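Local structure of CDA peptide synthetase I (Streptomyces coelicolor, 5DU9) at residues A[426-434]-A[442-450]. The protein is a peptide synthetase, represented here by its condensation domain, a domain of the CoA-dependent acyltransferase clan. The protein carries 1 engineered substitution. Numbering follows the deposited sequence.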
loop_
_atom_site.group_PDB
_atom_site.type_symbol
_atom_site.label_atom_id
_atom_site.label_comp_id
_atom_site.label_asym_id
_atom_site.label_seq_id
_atom_site.Cartn_x
_atom_site.Cartn_y
_atom_site.Cartn_z
ATOM N N GLU A 426 10.085 -3.487 -17.121
ATOM C CA GLU A 426 9.922 -3.039 -18.500
ATOM C C GLU A 426 9.306 -4.146 -19.358
ATOM O O GLU A 426 8.433 -3.886 -20.189
ATOM C CB GLU A 426 11.262 -2.595 -19.088
ATOM C CG GLU A 426 11.170 -2.088 -20.527
ATOM C CD GLU A 426 10.155 -0.971 -20.697
ATOM O OE1 GLU A 426 10.330 0.095 -20.070
ATOM O OE2 GLU A 426 9.179 -1.162 -21.453
ATOM N N ARG A 427 9.759 -5.379 -19.142
ATOM C CA ARG A 427 9.221 -6.531 -19.862
ATOM C C ARG A 427 7.734 -6.706 -19.586
ATOM O O ARG A 427 6.941 -6.958 -20.499
ATOM C CB ARG A 427 9.966 -7.806 -19.472
ATOM C CG ARG A 427 9.597 -9.010 -20.318
ATOM C CD ARG A 427 10.330 -10.257 -19.857
ATOM N NE ARG A 427 11.775 -10.056 -19.831
ATOM C CZ ARG A 427 12.623 -10.774 -19.100
ATOM N NH1 ARG A 427 12.177 -11.748 -18.316
ATOM N NH2 ARG A 427 13.921 -10.511 -19.146
ATOM N N PHE A 428 7.356 -6.578 -18.319
ATOM C CA PHE A 428 5.965 -6.747 -17.939
ATOM C C PHE A 428 5.080 -5.677 -18.562
ATOM O O PHE A 428 4.034 -5.983 -19.124
ATOM C CB PHE A 428 5.804 -6.713 -16.422
ATOM C CG PHE A 428 4.397 -6.459 -15.986
ATOM C CD1 PHE A 428 3.412 -7.409 -16.202
ATOM C CD2 PHE A 428 4.051 -5.270 -15.378
ATOM C CE1 PHE A 428 2.115 -7.174 -15.820
ATOM C CE2 PHE A 428 2.752 -5.034 -14.988
ATOM C CZ PHE A 428 1.782 -5.988 -15.212
ATOM N N VAL A 429 5.497 -4.418 -18.464
ATOM C CA VAL A 429 4.677 -3.326 -18.976
ATOM C C VAL A 429 4.497 -3.442 -20.494
ATOM O O VAL A 429 3.424 -3.126 -21.013
ATOM C CB VAL A 429 5.276 -1.946 -18.619
ATOM C CG1 VAL A 429 4.547 -0.822 -19.355
ATOM C CG2 VAL A 429 5.197 -1.711 -17.116
ATOM N N ARG A 430 5.527 -3.899 -21.204
ATOM C CA ARG A 430 5.417 -4.082 -22.651
ATOM C C ARG A 430 4.391 -5.171 -22.978
ATOM O O ARG A 430 3.565 -5.011 -23.877
ATOM C CB ARG A 430 6.775 -4.433 -23.267
ATOM C CG ARG A 430 6.705 -4.757 -24.759
ATOM C CD ARG A 430 8.087 -4.887 -25.387
ATOM N NE ARG A 430 8.966 -5.765 -24.619
ATOM C CZ ARG A 430 10.162 -6.176 -25.028
ATOM N NH1 ARG A 430 10.634 -5.799 -26.210
ATOM N NH2 ARG A 430 10.888 -6.973 -24.255
ATOM N N PHE A 431 4.445 -6.275 -22.241
ATOM C CA PHE A 431 3.510 -7.375 -22.448
ATOM C C PHE A 431 2.085 -6.946 -22.096
ATOM O O PHE A 431 1.147 -7.204 -22.853
ATOM C CB PHE A 431 3.934 -8.588 -21.613
ATOM C CG PHE A 431 3.204 -9.862 -21.958
ATOM C CD1 PHE A 431 3.303 -10.417 -23.224
ATOM C CD2 PHE A 431 2.441 -10.516 -21.005
ATOM C CE1 PHE A 431 2.642 -11.598 -23.536
ATOM C CE2 PHE A 431 1.783 -11.694 -21.313
ATOM C CZ PHE A 431 1.885 -12.232 -22.578
ATOM N N LEU A 432 1.932 -6.284 -20.950
ATOM C CA LEU A 432 0.644 -5.750 -20.519
ATOM C C LEU A 432 0.013 -4.855 -21.587
ATOM O O LEU A 432 -1.166 -4.987 -21.900
ATOM C CB LEU A 432 0.811 -4.970 -19.211
ATOM C CG LEU A 432 -0.416 -4.224 -18.675
ATOM C CD1 LEU A 432 -1.524 -5.196 -18.315
ATOM C CD2 LEU A 432 -0.047 -3.363 -17.472
ATOM N N ALA A 433 0.805 -3.946 -22.145
ATOM C CA ALA A 433 0.305 -3.005 -23.140
ATOM C C ALA A 433 -0.130 -3.718 -24.418
ATOM O O ALA A 433 -1.110 -3.325 -25.053
ATOM C CB ALA A 433 1.364 -1.960 -23.456
ATOM N N GLU A 434 0.607 -4.758 -24.799
ATOM C CA GLU A 434 0.269 -5.552 -25.976
ATOM C C GLU A 434 -1.048 -6.306 -25.774
ATOM O O GLU A 434 -1.885 -6.374 -26.676
ATOM C CB GLU A 434 1.395 -6.537 -26.292
ATOM C CG GLU A 434 1.221 -7.296 -27.600
ATOM C CD GLU A 434 1.423 -6.420 -28.825
ATOM O OE1 GLU A 434 2.112 -5.384 -28.716
ATOM O OE2 GLU A 434 0.887 -6.769 -29.898
ATOM N N THR A 442 -5.197 -14.342 -28.476
ATOM C CA THR A 442 -4.902 -15.538 -27.704
ATOM C C THR A 442 -3.616 -15.328 -26.921
ATOM O O THR A 442 -2.572 -15.056 -27.504
ATOM C CB THR A 442 -4.761 -16.766 -28.627
ATOM O OG1 THR A 442 -5.929 -16.880 -29.452
ATOM C CG2 THR A 442 -4.581 -18.041 -27.820
ATOM N N VAL A 443 -3.696 -15.446 -25.601
ATOM C CA VAL A 443 -2.552 -15.166 -24.739
ATOM C C VAL A 443 -1.321 -16.004 -25.106
ATOM O O VAL A 443 -0.209 -15.478 -25.130
ATOM C CB VAL A 443 -2.907 -15.396 -23.252
ATOM C CG1 VAL A 443 -1.671 -15.298 -22.355
ATOM C CG2 VAL A 443 -3.953 -14.385 -22.799
ATOM N N ASP A 444 -1.494 -17.290 -25.390
ATOM C CA ASP A 444 -0.324 -18.127 -25.646
ATOM C C ASP A 444 0.201 -17.958 -27.081
ATOM O O ASP A 444 1.101 -18.689 -27.498
ATOM C CB ASP A 444 -0.626 -19.608 -25.332
ATOM C CG ASP A 444 -1.678 -20.224 -26.241
ATOM O OD1 ASP A 444 -1.969 -19.672 -27.318
ATOM O OD2 ASP A 444 -2.206 -21.297 -25.874
ATOM N N GLU A 445 -0.358 -17.002 -27.828
ATOM C CA GLU A 445 0.189 -16.625 -29.131
ATOM C C GLU A 445 0.820 -15.233 -29.097
ATOM O O GLU A 445 1.504 -14.834 -30.041
ATOM C CB GLU A 445 -0.897 -16.672 -30.208
ATOM C CG GLU A 445 -1.445 -18.065 -30.474
ATOM C CD GLU A 445 -2.618 -18.055 -31.434
ATOM O OE1 GLU A 445 -2.905 -16.985 -32.010
ATOM O OE2 GLU A 445 -3.255 -19.114 -31.608
ATOM N N VAL A 446 0.596 -14.496 -28.014
ATOM C CA VAL A 446 1.195 -13.172 -27.870
ATOM C C VAL A 446 2.679 -13.319 -27.549
ATOM O O VAL A 446 3.056 -14.023 -26.613
ATOM C CB VAL A 446 0.507 -12.336 -26.767
ATOM C CG1 VAL A 446 1.198 -10.986 -26.595
ATOM C CG2 VAL A 446 -0.955 -12.124 -27.093
ATOM N N ALA A 447 3.520 -12.652 -28.332
ATOM C CA ALA A 447 4.958 -12.738 -28.138
ATOM C C ALA A 447 5.374 -12.057 -26.841
ATOM O O ALA A 447 5.125 -10.868 -26.640
ATOM C CB ALA A 447 5.692 -12.123 -29.314
ATOM N N LEU A 448 5.993 -12.830 -25.959
ATOM C CA LEU A 448 6.607 -12.292 -24.754
ATOM C C LEU A 448 8.098 -12.143 -25.025
ATOM O O LEU A 448 8.827 -13.132 -25.117
ATOM C CB LEU A 448 6.346 -13.202 -23.553
ATOM C CG LEU A 448 7.072 -12.861 -22.249
ATOM C CD1 LEU A 448 6.689 -11.476 -21.740
ATOM C CD2 LEU A 448 6.773 -13.915 -21.195
ATOM N N LEU A 449 8.534 -10.896 -25.178
ATOM C CA LEU A 449 9.904 -10.593 -25.568
ATOM C C LEU A 449 10.749 -10.282 -24.342
ATOM O O LEU A 449 10.292 -9.604 -23.427
ATOM C CB LEU A 449 9.921 -9.416 -26.546
ATOM C CG LEU A 449 9.025 -9.588 -27.777
ATOM C CD1 LEU A 449 8.910 -8.284 -28.547
ATOM C CD2 LEU A 449 9.555 -10.699 -28.677
ATOM N N THR A 450 11.981 -10.777 -24.324
ATOM C CA THR A 450 12.842 -10.633 -23.153
ATOM C C THR A 450 13.492 -9.252 -23.104
ATOM O O THR A 450 13.265 -8.414 -23.976
ATOM C CB THR A 450 13.943 -11.708 -23.128
ATOM O OG1 THR A 450 14.795 -11.557 -24.271
ATOM C CG2 THR A 450 13.330 -13.101 -23.133
HETATM O O HOH W 1 7.770 -7.950 -23.117
#
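Phe-431, the buried side chain, is touched by Leu-448 over one face and by Val-446 near CE1, both from the extended tail 446-450. Leu-448 CD1 makes a CH-pi contact, 4.2 Å from the Phe-431 centroid and 28° off the ring normal. Approaching obliquely, Val-446 CG1, placed by its chi1 of 177°, comes within 3.4 Å of Phe-431 CE1; the same methyl meets CG of the exposed Glu-434 at 3.8 Å. Toward the exposed chain end (Leu-449, Thr-450) packing becomes mixed, polar and aliphatic. Arg-427 CG packs on Leu-448 CD1, while its NE, without a hydrogen-bond partner in the model, lies 3.5 Å from Thr-450 CA. The Arg-430 chain, extended to a bend at chi3, lays a guanidinium face against Leu-449 CB. Its NH2 donates to Thr-450 O at 2.8 Å, that oxygen in the guanidinium plane but the nitrogen above the carbonyl plane, the bond bent (N-H...O 140°). One water bridges Arg-427 O, Arg-430 NE and Leu-449 O. The tail runs antiparallel to helix 418-437, Arg-427 facing Thr-450 (CA to CA 6.4 Å), Phe-431 Leu-448 and Glu-434 Val-446. Leu-448 touches helix 267-283, whose Arg-281 NE hydrogen-bonds Val-446 O, while Val-429 packs on strand 242-248 and helix 250-263.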